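Metalloprotease stcE (Escherichia coli, PDB 4DNY) is a secreted zinc metalloprotease, a mucinase that probably cleaves heavily O-glycosylated proteins and so serves adhesion and immune evasion during enterohaemorrhagic infection. Local coordinates at residues K26-N29 against E33-K36; I68-G73 against V81-S86; S90-V93 against R98-T101; N106-K111 against W117-E122. All blocks are in the same frame, centred on the assembly; numbering follows the deposited sequence.

In the fold
Interactions 2, 3 and 4 lie in the beta-sandwich domain and meet round its core, whereas interaction 1 sits at the far margin of the five-stranded sheet, its centre about 18 Å from that of interaction 4 across the middle of the chain. Interaction 2 packs strand 67-69 of the three-stranded sheet against strand 80-86 of the larger one, and its centre lies about 9 Å from those of interactions 3 and 4. Those two are beta hairpins, one in each sheet, with centres about 11 Å apart; Val100 CG1 of the first lies 3.8 Å from Leu108 CD1 of the second. A backbone bond between Phe83 and Leu108 joins interactions 2 and 4.

Interaction 1 of 4, residues K26-N29 against E33-K36; sequences KIIN and EVNK
Lys26 and Glu33 reach toward each other from opposite directions and form a salt bridge between the edge strand and the helix that follows it. Lys26 NZ lies 2.9 Å from Glu33 OE1 and approaches it by the syn lone pair, on the side of the other oxygen; a second, weak bond runs from the same nitrogen to Glu33 OE2 at 3.1 Å. The lysine chain leaves with CG anti to the backbone N (chi1 166°), bends once at chi2 and then runs straight to the carboxylate. Glu33 OE1 also accepts a short 2.6 Å hydrogen bond from a water, which in turn accepts from Asn29 N at 3.0 Å. One carboxylate oxygen thus serves the lysine and, through the water, the first peptide N-H beyond the strand. The unit is a tight strand-to-helix connection, with only three residues between the two segments. Next to the polar bridge, Ile28 turns its CG2 branch to the helix, 3.7 Å from Glu33 CB and 3.8 Å from Val34 CG2. Strand 54-60 pairs with Lys26 and Ile28 through backbone hydrogen bonds, and His48 of helix 43-49 touches the side chains of Lys26, Ile28 and Glu33.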
# COMPACT_ATOMS: atom_id res chain seq x y z
N LYS A 26 -6.27 -8.88 -1.51
CA LYS A 26 -7.09 -7.94 -2.27
C LYS A 26 -6.27 -7.22 -3.26
O LYS A 26 -5.32 -6.57 -2.93
CB LYS A 26 -7.72 -6.93 -1.31
CG LYS A 26 -8.31 -5.72 -2.00
CD LYS A 26 -9.60 -6.00 -2.80
CE LYS A 26 -10.07 -4.72 -3.54
NZ LYS A 26 -11.36 -4.88 -4.27
N ILE A 27 -6.69 -7.28 -4.53
CA ILE A 27 -6.02 -6.49 -5.58
C ILE A 27 -6.84 -5.26 -5.88
O ILE A 27 -8.04 -5.34 -6.07
CB ILE A 27 -5.86 -7.31 -6.89
CG1 ILE A 27 -4.88 -8.44 -6.68
CG2 ILE A 27 -5.41 -6.44 -8.05
CD1 ILE A 27 -5.47 -9.53 -5.93
N ILE A 28 -6.19 -4.09 -5.94
CA ILE A 28 -6.83 -2.85 -6.32
C ILE A 28 -6.26 -2.51 -7.62
O ILE A 28 -5.10 -2.22 -7.74
CB ILE A 28 -6.53 -1.72 -5.23
CG1 ILE A 28 -7.25 -2.07 -3.94
CG2 ILE A 28 -6.87 -0.31 -5.81
CD1 ILE A 28 -6.97 -1.15 -2.78
N ASN A 29 -7.05 -2.60 -8.69
CA ASN A 29 -6.55 -2.42 -10.07
C ASN A 29 -7.58 -1.83 -11.00
O ASN A 29 -7.49 -2.05 -12.22
CB ASN A 29 -6.03 -3.74 -10.64
CG ASN A 29 -7.13 -4.77 -10.85
OD1 ASN A 29 -8.23 -4.60 -10.37
ND2 ASN A 29 -6.83 -5.87 -11.55
N GLU A 33 -11.36 2.32 -7.65
CA GLU A 33 -10.66 1.95 -6.38
C GLU A 33 -9.36 2.71 -6.21
O GLU A 33 -9.02 3.12 -5.09
CB GLU A 33 -10.44 0.43 -6.29
CG GLU A 33 -11.79 -0.33 -6.06
CD GLU A 33 -11.62 -1.69 -5.33
OE1 GLU A 33 -10.66 -2.45 -5.62
OE2 GLU A 33 -12.47 -2.00 -4.44
N VAL A 34 -8.63 2.91 -7.28
CA VAL A 34 -7.40 3.70 -7.21
C VAL A 34 -7.70 5.13 -6.78
O VAL A 34 -6.94 5.74 -6.01
CB VAL A 34 -6.57 3.60 -8.50
CG1 VAL A 34 -5.44 4.65 -8.55
CG2 VAL A 34 -6.00 2.18 -8.61
N ASN A 35 -8.81 5.66 -7.27
CA ASN A 35 -9.19 7.03 -6.94
C ASN A 35 -9.39 7.25 -5.43
O ASN A 35 -9.21 8.38 -4.95
CB ASN A 35 -10.49 7.40 -7.70
CG ASN A 35 -10.28 7.76 -9.11
OD1 ASN A 35 -9.15 7.97 -9.56
ND2 ASN A 35 -11.39 7.85 -9.86
N LYS A 36 -9.74 6.22 -4.69
CA LYS A 36 -9.95 6.32 -3.23
C LYS A 36 -8.64 6.43 -2.43
O LYS A 36 -8.69 6.69 -1.23
CB LYS A 36 -10.79 5.17 -2.70
CG LYS A 36 -12.22 5.05 -3.28
CD LYS A 36 -12.92 3.86 -2.63
CE LYS A 36 -14.31 3.65 -3.20
NZ LYS A 36 -14.93 2.44 -2.54
O HOH W 1 -9.96 -2.82 -8.08

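Interaction 2 of 4, residues I68-G73 against V81-S86; sequences IYLPQG and VRFVSS
Between Ile68-Leu70 and Val81-Phe83 the backbones stay far apart, with Ile68 CA 10.4 Å from Phe83 CA and Leu70 CA 8.5 Å from Val81 CA. No hydrogen bond crosses, and the separation is that of strands facing each other from two sheets, as in a beta-sandwich. Four buried apolar side chains fill it, all leaving their backbones toward the opposite segment. Phe83 carries most of the contact. Its ring, with CG anti to the carbonyl carbon (chi1 -69°), points its CZ end at Ile68 and Leu70, whose methyls lie side by side along that edge. Ile68 brings its CG2 methyl to 3.7 Å from Phe83 CE1, and its CD1 reaches the same ring carbon at 3.9 Å. On the Leu70 side a single methyl does the touching: CD2 lies in the ring plane, 3.9 Å from Phe83 CZ and equally close to CE2. That methyl also meets Val81 CG1 at 4.2 Å, a looser approach, and so bridges the two residues of the 81-86 strand. Around this centre, Val93 of strand 91-95 packs on both Leu70 and Phe83, and Ile57 of strand 54-60 touches the phenylalanine. Phe110 of strand 107-113 lies against Leu70, while Ile45 of helix 43-49 contacts Leu70 and Val81, so that a helix and strands of both sheets enclose the contact.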
# COMPACT_ATOMS: atom_id res chain seq x y z
N ILE A 68 -0.67 8.67 -2.16
CA ILE A 68 -1.29 7.52 -1.57
C ILE A 68 -0.86 7.39 -0.11
O ILE A 68 0.32 7.33 0.20
CB ILE A 68 -0.83 6.24 -2.29
CG1 ILE A 68 -1.24 6.37 -3.80
CG2 ILE A 68 -1.42 4.99 -1.62
CD1 ILE A 68 -0.53 5.40 -4.72
N TYR A 69 -1.85 7.25 0.77
CA TYR A 69 -1.58 7.23 2.20
C TYR A 69 -1.83 5.86 2.81
O TYR A 69 -2.94 5.31 2.68
CB TYR A 69 -2.47 8.25 2.92
CG TYR A 69 -2.14 9.69 2.53
CD1 TYR A 69 -1.23 10.43 3.24
CD2 TYR A 69 -2.76 10.27 1.41
CE1 TYR A 69 -0.97 11.75 2.89
CE2 TYR A 69 -2.49 11.59 1.05
CZ TYR A 69 -1.56 12.30 1.80
OH TYR A 69 -1.27 13.62 1.45
N LEU A 70 -0.84 5.30 3.51
CA LEU A 70 -1.10 4.07 4.23
C LEU A 70 -1.82 4.39 5.57
O LEU A 70 -1.51 5.37 6.20
CB LEU A 70 0.21 3.32 4.45
CG LEU A 70 0.98 2.86 3.23
CD1 LEU A 70 2.02 1.80 3.67
CD2 LEU A 70 0.07 2.18 2.18
N PRO A 71 -2.82 3.59 5.92
CA PRO A 71 -3.57 3.84 7.17
C PRO A 71 -2.77 3.53 8.43
O PRO A 71 -1.76 2.80 8.38
CB PRO A 71 -4.75 2.92 7.02
CG PRO A 71 -4.22 1.72 6.20
CD PRO A 71 -3.29 2.36 5.24
N GLN A 72 -3.24 4.03 9.59
CA GLN A 72 -2.70 3.68 10.87
C GLN A 72 -3.82 3.10 11.72
O GLN A 72 -4.97 3.48 11.56
CB GLN A 72 -2.13 4.90 11.58
CG GLN A 72 -0.93 5.53 10.91
CD GLN A 72 0.35 4.71 11.07
OE1 GLN A 72 0.59 4.15 12.14
NE2 GLN A 72 1.20 4.75 10.07
N GLY A 73 -3.47 2.21 12.64
CA GLY A 73 -4.43 1.69 13.60
C GLY A 73 -4.07 0.32 14.07
O GLY A 73 -3.34 -0.44 13.41
N VAL A 81 1.06 -4.38 2.48
CA VAL A 81 0.62 -3.66 1.27
C VAL A 81 1.72 -3.72 0.24
O VAL A 81 2.87 -3.38 0.54
CB VAL A 81 0.24 -2.16 1.55
CG1 VAL A 81 -0.25 -1.50 0.25
CG2 VAL A 81 -0.86 -2.13 2.62
N ARG A 82 1.38 -4.15 -0.96
CA ARG A 82 2.30 -4.18 -2.10
C ARG A 82 1.83 -3.18 -3.14
O ARG A 82 0.63 -3.04 -3.37
CB ARG A 82 2.36 -5.60 -2.72
CG ARG A 82 3.38 -5.67 -3.85
CD ARG A 82 3.49 -7.05 -4.42
NE ARG A 82 4.05 -8.01 -3.44
CZ ARG A 82 3.45 -9.11 -3.02
NH1 ARG A 82 2.21 -9.40 -3.47
NH2 ARG A 82 4.04 -9.96 -2.17
N PHE A 83 2.76 -2.46 -3.75
CA PHE A 83 2.48 -1.55 -4.90
C PHE A 83 3.22 -2.05 -6.10
O PHE A 83 4.39 -2.40 -5.99
CB PHE A 83 2.96 -0.13 -4.61
CG PHE A 83 2.16 0.56 -3.57
CD1 PHE A 83 1.13 1.38 -3.91
CD2 PHE A 83 2.47 0.41 -2.21
CE1 PHE A 83 0.37 2.01 -2.93
CE2 PHE A 83 1.73 1.08 -1.23
CZ PHE A 83 0.69 1.86 -1.61
N VAL A 84 2.54 -2.05 -7.25
CA VAL A 84 3.15 -2.27 -8.54
C VAL A 84 2.73 -1.20 -9.51
O VAL A 84 1.53 -1.08 -9.80
CB VAL A 84 2.78 -3.70 -9.12
CG1 VAL A 84 3.52 -3.92 -10.45
CG2 VAL A 84 3.05 -4.77 -8.09
N SER A 85 3.67 -0.36 -9.93
CA SER A 85 3.34 0.75 -10.83
C SER A 85 3.66 0.42 -12.29
O SER A 85 4.79 0.09 -12.64
CB SER A 85 4.14 1.98 -10.47
OG SER A 85 3.95 2.94 -11.52
N SER A 86 2.65 0.59 -13.13
CA SER A 86 2.88 0.62 -14.59
C SER A 86 2.44 1.99 -15.12
O SER A 86 2.15 2.16 -16.30
CB SER A 86 2.20 -0.57 -15.30
OG SER A 86 0.82 -0.60 -15.03

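Interaction 3 of 4, residues S90-V93 against R98-T101; sequences SSTV and RKVT
Val93 and Val100 form the hydrogen-bonded pair of this antiparallel hairpin. Val93 N donates to Val100 O at 2.9 Å with an N-H...O angle of 169°, the donor standing nearly in line with the carbonyl. The return bond, Val100 N to Val93 O at 3.0 Å, is more bent, at 149°. Weaker CA-H...O contacts supplement them: Lys99 CA is 3.2 Å from Val93 O, and Thr92 CA and Thr101 CA approach Val100 O and Ser91 O respectively. Next to this pair, Thr92 and Thr101 make a non-hydrogen-bonded pair whose side chains share the face away from the valines. There the side chains of Thr92 and Lys99 cross at a slant, with Thr92 CG2 3.8 Å from Lys99 CB, while Thr101 CG2 comes to 3.8 Å from Ser91 O. On the valine face, Val100 CG1 occupies the position between its own backbone N and carbonyl carbon (chi1 61°), which directs that branch to Val93 CB at 4.0 Å. Both valines continue onto Phe110 of the other sheet. Thr92 bonds through its backbone to Ile68 of strand 67-69, so strand 91-95 is held on both flanks. The hairpin is therefore amphipathic: the backbone bonds fix a register that keeps the threonines and the lysine on the more exposed face and turns the branched hydrocarbon into the sandwich.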
# COMPACT_ATOMS: atom_id res chain seq x y z
N SER A 90 4.71 9.47 -11.60
CA SER A 90 5.11 8.97 -10.30
C SER A 90 4.05 9.28 -9.25
O SER A 90 3.24 10.20 -9.43
CB SER A 90 6.47 9.58 -9.87
OG SER A 90 6.42 10.99 -9.62
N SER A 91 4.09 8.55 -8.16
CA SER A 91 3.21 8.73 -7.02
C SER A 91 4.11 8.82 -5.77
O SER A 91 5.23 8.35 -5.79
CB SER A 91 2.24 7.58 -6.85
OG SER A 91 1.36 7.48 -7.96
N THR A 92 3.56 9.39 -4.72
CA THR A 92 4.25 9.42 -3.42
C THR A 92 3.42 8.53 -2.51
O THR A 92 2.18 8.74 -2.40
CB THR A 92 4.35 10.83 -2.83
OG1 THR A 92 5.11 11.65 -3.75
CG2 THR A 92 5.05 10.75 -1.46
N VAL A 93 4.07 7.57 -1.84
CA VAL A 93 3.42 6.76 -0.80
C VAL A 93 3.87 7.25 0.55
O VAL A 93 5.07 7.28 0.85
CB VAL A 93 3.76 5.29 -0.93
CG1 VAL A 93 3.10 4.48 0.22
CG2 VAL A 93 3.30 4.76 -2.34
N ARG A 98 7.28 8.87 7.17
CA ARG A 98 8.12 8.66 5.97
C ARG A 98 7.32 8.74 4.69
O ARG A 98 6.11 8.69 4.70
CB ARG A 98 8.85 7.34 6.07
CG ARG A 98 9.79 7.28 7.31
CD ARG A 98 10.70 6.08 7.26
NE ARG A 98 11.41 5.96 8.53
CZ ARG A 98 12.52 5.24 8.73
NH1 ARG A 98 13.08 4.57 7.73
NH2 ARG A 98 13.10 5.20 9.94
N LYS A 99 8.02 8.90 3.59
CA LYS A 99 7.42 8.84 2.27
C LYS A 99 8.47 8.25 1.29
O LYS A 99 9.68 8.29 1.55
CB LYS A 99 6.96 10.22 1.82
CG LYS A 99 8.05 11.20 1.62
CD LYS A 99 7.49 12.55 1.19
CE LYS A 99 8.50 13.69 1.23
NZ LYS A 99 9.79 13.43 0.55
N VAL A 100 7.95 7.70 0.19
CA VAL A 100 8.79 7.10 -0.82
C VAL A 100 8.12 7.33 -2.16
O VAL A 100 6.88 7.36 -2.28
CB VAL A 100 9.03 5.60 -0.56
CG1 VAL A 100 7.68 4.77 -0.57
CG2 VAL A 100 10.04 5.01 -1.58
N THR A 101 8.92 7.56 -3.19
CA THR A 101 8.41 7.70 -4.56
C THR A 101 8.16 6.32 -5.23
O THR A 101 9.03 5.46 -5.21
CB THR A 101 9.38 8.52 -5.40
OG1 THR A 101 9.50 9.80 -4.80
CG2 THR A 101 8.88 8.65 -6.88

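Interaction 4 of 4, residues N106-K111 against W117-E122; sequences NTLLFK and WFRSGE
Phe110 and Arg119 stand opposite each other, CA atoms 4.5 Å apart, as the non-hydrogen-bonded pair of an antiparallel hairpin whose short strand axes diverge from exact antiparallel, with 148° between their directions. Backbone bonds flank them: Lys111 and Phe118 bond reciprocally, and Ser120 N donates to Leu109 O at 2.8 Å. The aliphatic part of Arg119 crosses the Phe110 ring in an off-centre CH-pi contact, with CG 4.1 Å from the ring centroid. CG stands anti to the backbone N (chi1 -171°), and a bend at chi3 then turns the guanidinium so that its plane lies 67° from that of the ring. Weak bonds from NE and NH2 join it to Glu122 OE1 in a salt bridge within the type II turn of 119-122, where Gly121 adopts a positive phi. A water accepts from Leu109 N at 3.0 Å and donates to Ser120 O at 2.9 Å, continuing the link between the two segments past the last direct backbone bond. On the other flank Trp117 brings the CE3 corner of its ring to the backbone, 3.5 Å from Lys111 C and 3.6 Å from Phe110 CB, with Lys111 N at the ring's edge, in plane. Its NE1 is satisfied by Pro71 O, and Lys111 NZ bonds to Asp17 O. Strand 107-113 pairs on its other side with strand 80-86, leaving 116-119 outermost in the sheet, while from the opposite sheet Leu102 packs on Leu108, Val100 on Arg119, and Tyr95 meets the Phe110 ring edge-to-face.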
# COMPACT_ATOMS: atom_id res chain seq x y z
N ASN A 106 8.26 -0.01 -10.91
CA ASN A 106 8.72 -0.35 -9.59
C ASN A 106 7.65 -1.08 -8.74
O ASN A 106 6.46 -0.90 -8.94
CB ASN A 106 9.26 0.86 -8.91
CG ASN A 106 10.66 1.21 -9.46
OD1 ASN A 106 11.57 0.33 -9.57
ND2 ASN A 106 10.86 2.41 -9.77
N THR A 107 8.15 -1.91 -7.84
CA THR A 107 7.33 -2.61 -6.86
C THR A 107 7.80 -2.14 -5.49
O THR A 107 9.07 -1.98 -5.24
CB THR A 107 7.52 -4.12 -6.97
OG1 THR A 107 6.98 -4.61 -8.17
CG2 THR A 107 6.87 -4.88 -5.80
N LEU A 108 6.87 -1.90 -4.58
CA LEU A 108 7.16 -1.55 -3.20
C LEU A 108 6.40 -2.50 -2.28
O LEU A 108 5.33 -2.97 -2.61
CB LEU A 108 6.74 -0.12 -2.88
CG LEU A 108 7.37 0.99 -3.66
CD1 LEU A 108 6.66 2.30 -3.32
CD2 LEU A 108 8.86 1.05 -3.40
N LEU A 109 6.93 -2.77 -1.08
CA LEU A 109 6.27 -3.68 -0.17
C LEU A 109 6.40 -3.19 1.29
O LEU A 109 7.50 -2.75 1.69
CB LEU A 109 6.87 -5.06 -0.27
CG LEU A 109 6.21 -6.19 0.54
CD1 LEU A 109 4.76 -6.45 0.04
CD2 LEU A 109 7.01 -7.47 0.45
N PHE A 110 5.30 -3.23 2.04
CA PHE A 110 5.19 -2.71 3.39
C PHE A 110 4.55 -3.75 4.30
O PHE A 110 3.68 -4.52 3.87
CB PHE A 110 4.34 -1.43 3.42
CG PHE A 110 4.87 -0.30 2.61
CD1 PHE A 110 5.65 0.71 3.18
CD2 PHE A 110 4.57 -0.20 1.28
CE1 PHE A 110 6.14 1.75 2.42
CE2 PHE A 110 5.04 0.87 0.51
CZ PHE A 110 5.81 1.85 1.11
N LYS A 111 4.97 -3.76 5.57
CA LYS A 111 4.36 -4.55 6.63
C LYS A 111 4.28 -3.74 7.93
O LYS A 111 5.19 -3.03 8.26
CB LYS A 111 5.19 -5.83 6.87
CG LYS A 111 4.61 -6.74 7.94
CD LYS A 111 5.27 -8.10 8.00
CE LYS A 111 4.81 -8.88 9.19
NZ LYS A 111 5.27 -10.34 9.21
N TRP A 117 4.59 1.05 10.03
CA TRP A 117 4.88 0.47 8.75
C TRP A 117 6.38 0.35 8.52
O TRP A 117 7.15 1.31 8.80
CB TRP A 117 4.31 1.32 7.60
CG TRP A 117 2.82 1.25 7.47
CD1 TRP A 117 1.95 2.19 7.86
CD2 TRP A 117 2.06 0.14 7.00
NE1 TRP A 117 0.66 1.76 7.62
CE2 TRP A 117 0.71 0.49 7.07
CE3 TRP A 117 2.40 -1.16 6.48
CZ2 TRP A 117 -0.31 -0.39 6.71
CZ3 TRP A 117 1.42 -2.02 6.11
CH2 TRP A 117 0.05 -1.62 6.21
N PHE A 118 6.83 -0.81 8.04
CA PHE A 118 8.18 -1.05 7.59
C PHE A 118 8.16 -1.29 6.08
O PHE A 118 7.39 -2.09 5.61
CB PHE A 118 8.77 -2.26 8.30
CG PHE A 118 9.00 -2.02 9.75
CD1 PHE A 118 10.24 -1.62 10.20
CD2 PHE A 118 7.98 -2.18 10.66
CE1 PHE A 118 10.44 -1.35 11.55
CE2 PHE A 118 8.19 -1.87 12.01
CZ PHE A 118 9.42 -1.48 12.43
N ARG A 119 9.02 -0.60 5.36
CA ARG A 119 9.20 -0.79 3.93
C ARG A 119 10.36 -1.74 3.66
O ARG A 119 11.46 -1.57 4.14
CB ARG A 119 9.42 0.57 3.24
CG ARG A 119 9.40 0.46 1.72
CD ARG A 119 9.55 1.83 1.05
NE ARG A 119 10.86 2.40 1.16
CZ ARG A 119 11.88 1.96 0.39
NH1 ARG A 119 11.68 0.98 -0.51
NH2 ARG A 119 13.07 2.50 0.50
N SER A 120 10.09 -2.75 2.86
CA SER A 120 11.12 -3.70 2.42
C SER A 120 12.22 -2.99 1.70
O SER A 120 12.00 -2.26 0.75
CB SER A 120 10.48 -4.75 1.54
OG SER A 120 11.46 -5.70 1.13
N GLY A 121 13.45 -3.17 2.20
CA GLY A 121 14.61 -2.53 1.59
C GLY A 121 14.99 -1.18 2.17
O GLY A 121 15.97 -0.57 1.73
N GLU A 122 14.24 -0.72 3.16
CA GLU A 122 14.51 0.57 3.81
C GLU A 122 15.92 0.68 4.42
O GLU A 122 16.57 1.71 4.27
CB GLU A 122 13.50 0.85 4.92
CG GLU A 122 13.54 2.26 5.37
CD GLU A 122 12.52 3.09 4.64
OE1 GLU A 122 12.88 3.71 3.60
OE2 GLU A 122 11.40 3.09 5.12
O HOH W 2 9.76 -1.86 -0.99